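Local coordinates for uncharacterized protein (Archaeoglobus fulgidus, PDB 3LOT) that is probably a zinc-dependent beta-keto acid cleavage enzyme, acting on 3-keto-5-aminohexanoate or a related substrate, at residues D[35-47]-D[274-286]. Residues are numbered along the deposited sequence; the frame is centred on the assembly and turned at random.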
loop_
_atom_site.group_PDB
_atom_site.type_symbol
_atom_site.label_atom_id
_atom_site.label_comp_id
_atom_site.label_asym_id
_atom_site.label_seq_id
_atom_site.Cartn_x
_atom_site.Cartn_y
_atom_site.Cartn_z
ATOM N N VAL D 35 5.822 -35.162 21.511
ATOM C CA VAL D 35 7.267 -35.350 21.505
ATOM C C VAL D 35 7.754 -35.971 20.175
ATOM O O VAL D 35 8.652 -35.451 19.538
ATOM C CB VAL D 35 7.721 -36.241 22.680
ATOM C CG1 VAL D 35 9.222 -36.607 22.543
ATOM C CG2 VAL D 35 7.445 -35.605 24.001
ATOM N N GLU D 36 7.120 -37.057 19.754
ATOM C CA GLU D 36 7.505 -37.768 18.537
ATOM C C GLU D 36 7.297 -36.905 17.297
ATOM O O GLU D 36 8.149 -36.880 16.407
ATOM C CB GLU D 36 6.747 -39.094 18.398
ATOM C CG GLU D 36 7.224 -40.151 19.326
ATOM C CD GLU D 36 8.723 -40.476 19.094
ATOM O OE1 GLU D 36 9.065 -40.795 17.904
ATOM O OE2 GLU D 36 9.536 -40.418 20.097
ATOM N N GLU D 37 6.196 -36.159 17.256
ATOM C CA GLU D 37 5.946 -35.271 16.132
ATOM C C GLU D 37 6.906 -34.103 16.098
ATOM O O GLU D 37 7.270 -33.694 15.026
ATOM C CB GLU D 37 4.535 -34.726 16.190
ATOM C CG GLU D 37 3.525 -35.721 15.757
ATOM C CD GLU D 37 3.441 -35.795 14.225
ATOM O OE1 GLU D 37 2.731 -34.931 13.593
ATOM O OE2 GLU D 37 4.094 -36.729 13.689
ATOM N N ALA D 38 7.333 -33.580 17.255
ATOM C CA ALA D 38 8.317 -32.507 17.282
ATOM C C ALA D 38 9.671 -33.008 16.704
ATOM O O ALA D 38 10.313 -32.303 15.926
ATOM C CB ALA D 38 8.500 -31.984 18.690
ATOM N N VAL D 39 10.094 -34.207 17.128
ATOM C CA VAL D 39 11.392 -34.807 16.733
ATOM C C VAL D 39 11.342 -35.120 15.227
ATOM O O VAL D 39 12.275 -34.807 14.453
ATOM C CB VAL D 39 11.758 -36.018 17.616
ATOM C CG1 VAL D 39 13.065 -36.656 17.148
ATOM C CG2 VAL D 39 11.875 -35.577 19.088
ATOM N N LYS D 40 10.227 -35.680 14.776
ATOM C CA LYS D 40 10.043 -35.872 13.340
ATOM C C LYS D 40 10.072 -34.550 12.558
ATOM O O LYS D 40 10.629 -34.500 11.480
ATOM C CB LYS D 40 8.755 -36.634 13.057
ATOM C CG LYS D 40 8.875 -38.112 13.521
ATOM C CD LYS D 40 7.587 -38.905 13.407
ATOM C CE LYS D 40 7.606 -40.099 14.397
ATOM N NZ LYS D 40 6.413 -40.977 14.270
ATOM N N ALA D 41 9.474 -33.493 13.094
ATOM C CA ALA D 41 9.456 -32.213 12.400
ATOM C C ALA D 41 10.868 -31.610 12.253
ATOM O O ALA D 41 11.262 -31.114 11.167
ATOM C CB ALA D 41 8.509 -31.237 13.136
ATOM N N ALA D 42 11.637 -31.720 13.338
ATOM C CA ALA D 42 13.038 -31.335 13.358
ATOM C C ALA D 42 13.842 -32.035 12.304
ATOM O O ALA D 42 14.611 -31.416 11.602
ATOM C CB ALA D 42 13.645 -31.611 14.736
ATOM N N GLU D 43 13.662 -33.342 12.202
ATOM C CA GLU D 43 14.384 -34.143 11.257
ATOM C C GLU D 43 13.978 -33.822 9.831
ATOM O O GLU D 43 14.771 -34.008 8.925
ATOM C CB GLU D 43 14.172 -35.621 11.562
ATOM C CG GLU D 43 14.946 -36.057 12.846
ATOM C CD GLU D 43 14.769 -37.568 13.159
ATOM O OE1 GLU D 43 14.170 -38.264 12.290
ATOM O OE2 GLU D 43 15.221 -38.034 14.254
ATOM N N ALA D 44 12.776 -33.288 9.646
ATOM C CA ALA D 44 12.301 -32.824 8.334
ATOM C C ALA D 44 12.812 -31.415 7.949
ATOM O O ALA D 44 12.544 -30.929 6.861
ATOM C CB ALA D 44 10.755 -32.864 8.290
ATOM N N GLY D 45 13.525 -30.733 8.836
ATOM C CA GLY D 45 14.069 -29.416 8.519
ATOM C C GLY D 45 13.594 -28.267 9.396
ATOM O O GLY D 45 14.043 -27.154 9.227
ATOM N N ALA D 46 12.684 -28.531 10.336
ATOM C CA ALA D 46 12.247 -27.507 11.293
ATOM C C ALA D 46 13.326 -27.261 12.307
ATOM O O ALA D 46 13.609 -28.100 13.192
ATOM C CB ALA D 46 10.954 -27.894 12.018
ATOM N N GLY D 47 13.914 -26.084 12.212
ATOM C CA GLY D 47 14.950 -25.706 13.136
ATOM C C GLY D 47 14.382 -25.334 14.494
ATOM O O GLY D 47 15.141 -25.297 15.489
ATOM N N LYS D 274 -1.117 -35.922 7.266
ATOM C CA LYS D 274 -0.921 -37.102 8.083
ATOM C C LYS D 274 0.047 -36.869 9.217
ATOM O O LYS D 274 0.105 -37.667 10.137
ATOM C CB LYS D 274 -0.437 -38.285 7.230
ATOM C CG LYS D 274 -1.590 -38.983 6.450
ATOM C CD LYS D 274 -1.031 -40.187 5.632
ATOM C CE LYS D 274 -2.090 -41.143 5.121
ATOM N NZ LYS D 274 -3.340 -40.466 4.780
ATOM N N SER D 275 0.813 -35.787 9.147
ATOM C CA SER D 275 1.760 -35.433 10.216
ATOM C C SER D 275 2.266 -34.020 10.022
ATOM O O SER D 275 2.182 -33.433 8.940
ATOM C CB SER D 275 2.992 -36.343 10.186
ATOM O OG SER D 275 3.651 -36.135 8.933
ATOM N N ASN D 276 2.870 -33.520 11.076
ATOM C CA ASN D 276 3.598 -32.287 11.013
ATOM C C ASN D 276 4.721 -32.375 9.994
ATOM O O ASN D 276 4.914 -31.434 9.206
ATOM C CB ASN D 276 4.134 -31.957 12.415
ATOM C CG ASN D 276 3.084 -31.276 13.266
ATOM O OD1 ASN D 276 2.829 -30.073 13.108
ATOM N ND2 ASN D 276 2.450 -32.036 14.138
ATOM N N ALA D 277 5.417 -33.521 9.970
ATOM C CA ALA D 277 6.562 -33.692 9.096
ATOM C C ALA D 277 6.161 -33.481 7.652
ATOM O O ALA D 277 6.908 -32.932 6.904
ATOM C CB ALA D 277 7.220 -35.069 9.303
ATOM N N GLU D 278 4.964 -33.903 7.264
ATOM C CA GLU D 278 4.524 -33.734 5.890
ATOM C C GLU D 278 4.474 -32.272 5.395
ATOM O O GLU D 278 4.825 -31.969 4.259
ATOM C CB GLU D 278 3.143 -34.382 5.715
ATOM C CG GLU D 278 2.805 -34.692 4.317
ATOM C CD GLU D 278 1.343 -35.151 4.132
ATOM O OE1 GLU D 278 0.536 -35.081 5.079
ATOM O OE2 GLU D 278 1.007 -35.566 3.012
ATOM N N GLN D 279 3.996 -31.385 6.258
ATOM C CA GLN D 279 3.945 -29.955 5.980
ATOM C C GLN D 279 5.350 -29.349 6.012
ATOM O O GLN D 279 5.685 -28.496 5.190
ATOM C CB GLN D 279 3.060 -29.262 7.022
ATOM C CG GLN D 279 1.569 -29.531 6.867
ATOM C CD GLN D 279 0.734 -28.934 8.011
ATOM O OE1 GLN D 279 1.282 -28.436 8.995
ATOM N NE2 GLN D 279 -0.581 -28.961 7.865
ATOM N N VAL D 280 6.170 -29.763 6.969
ATOM C CA VAL D 280 7.566 -29.301 6.993
ATOM C C VAL D 280 8.314 -29.686 5.711
ATOM O O VAL D 280 8.969 -28.853 5.120
ATOM C CB VAL D 280 8.329 -29.799 8.222
ATOM C CG1 VAL D 280 9.821 -29.407 8.124
ATOM C CG2 VAL D 280 7.680 -29.263 9.478
ATOM N N GLU D 281 8.190 -30.947 5.268
ATOM C CA GLU D 281 8.833 -31.395 4.023
ATOM C C GLU D 281 8.402 -30.560 2.826
ATOM O O GLU D 281 9.231 -30.197 2.007
ATOM C CB GLU D 281 8.545 -32.866 3.748
ATOM C CG GLU D 281 9.132 -33.735 4.811
ATOM C CD GLU D 281 8.607 -35.179 4.852
ATOM O OE1 GLU D 281 7.611 -35.544 4.187
ATOM O OE2 GLU D 281 9.253 -35.969 5.567
ATOM N N LYS D 282 7.111 -30.264 2.746
ATOM C CA LYS D 282 6.562 -29.405 1.663
ATOM C C LYS D 282 7.154 -27.994 1.661
ATOM O O LYS D 282 7.584 -27.479 0.615
ATOM C CB LYS D 282 5.050 -29.321 1.785
ATOM C CG LYS D 282 4.360 -28.482 0.702
ATOM C CD LYS D 282 2.860 -28.727 0.787
ATOM C CE LYS D 282 2.122 -28.198 -0.404
ATOM N NZ LYS D 282 2.396 -29.071 -1.555
HETATM N N MSE D 283 7.205 -27.381 2.837
HETATM C CA MSE D 283 7.647 -26.012 2.911
HETATM C C MSE D 283 9.142 -25.984 2.601
HETATM O O MSE D 283 9.601 -25.067 1.923
HETATM C CB MSE D 283 7.341 -25.403 4.279
HETATM C CG MSE D 283 7.660 -23.907 4.379
HETATM SE SE MSE D 283 6.515 -22.845 3.154
HETATM C CE MSE D 283 7.891 -21.976 2.434
ATOM N N VAL D 284 9.885 -27.007 3.036
ATOM C CA VAL D 284 11.337 -27.127 2.726
ATOM C C VAL D 284 11.588 -27.293 1.231
ATOM O O VAL D 284 12.497 -26.665 0.681
ATOM C CB VAL D 284 12.045 -28.228 3.552
ATOM C CG1 VAL D 284 13.501 -28.475 3.066
ATOM C CG2 VAL D 284 12.049 -27.843 5.086
ATOM N N ARG D 285 10.742 -28.070 0.552
ATOM C CA ARG D 285 10.827 -28.150 -0.899
ATOM C C ARG D 285 10.664 -26.775 -1.548
ATOM O O ARG D 285 11.414 -26.445 -2.468
ATOM C CB ARG D 285 9.794 -29.131 -1.445
ATOM C CG ARG D 285 10.172 -30.595 -1.196
ATOM C CD ARG D 285 9.359 -31.524 -2.071
ATOM N NE ARG D 285 7.931 -31.450 -1.782
ATOM C CZ ARG D 285 7.291 -32.153 -0.839
ATOM N NH1 ARG D 285 7.923 -33.004 -0.047
ATOM N NH2 ARG D 285 5.991 -31.995 -0.678
ATOM N N ILE D 286 9.706 -25.973 -1.070
ATOM C CA ILE D 286 9.450 -24.662 -1.671
ATOM C C ILE D 286 10.626 -23.724 -1.353
ATOM O O ILE D 286 11.135 -23.024 -2.220
ATOM C CB ILE D 286 8.105 -24.078 -1.115
ATOM C CG1 ILE D 286 6.917 -24.938 -1.604
ATOM C CG2 ILE D 286 7.934 -22.601 -1.499
ATOM C CD1 ILE D 286 5.593 -24.598 -0.848
HETATM O O HOH W 1 5.770 -35.137 12.255
#
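Glu37 reaches across to the first turn of helix 276-286 and gives one carboxylate oxygen, OE1, to two donors of Asn276. The backbone N of Asn276 comes in on the syn side at 2.9 Å from OE1, with the N-H pointing straight at it; Asn276 ND2 takes the anti side at 3.0 Å from OE1, a more bent bond (153°). Both arrive from the same face of the carboxylate. The bend at chi2 (-80°) turns the Glu37 carboxylate toward these donors. Its other oxygen, OE2, accepts a weak bond from a water, and that water accepts from Ala277 N. With Ser275 OG capping Glu278 N, three backbone N-H groups of the first turn are satisfied, and the negative carboxylate probably suits the helix N-terminus. With an alanine here instead of Glu37, Asn276 N would probably lose its acceptor and the Asn276 side-chain amide one of its holds. That side-chain amide also bonds through OD1 to Leu261 N, just before the zinc ligand Glu262, and through ND2 to Ile14 O. The two helices are neighbours on the outside of a TIM barrel, both packing on Cys12 of strand 7-13; the axes of 35-43 and 276-286 run nearly parallel (17°) and come within 8.3 Å. Farther along, small residues let them close up: Val280 CG1 lies 3.6 Å from Ala44 CB and 3.4 Å from Ala44 O. Gly45, in a Schellman motif at positive phi, has no CB to collide with Val284 CG2.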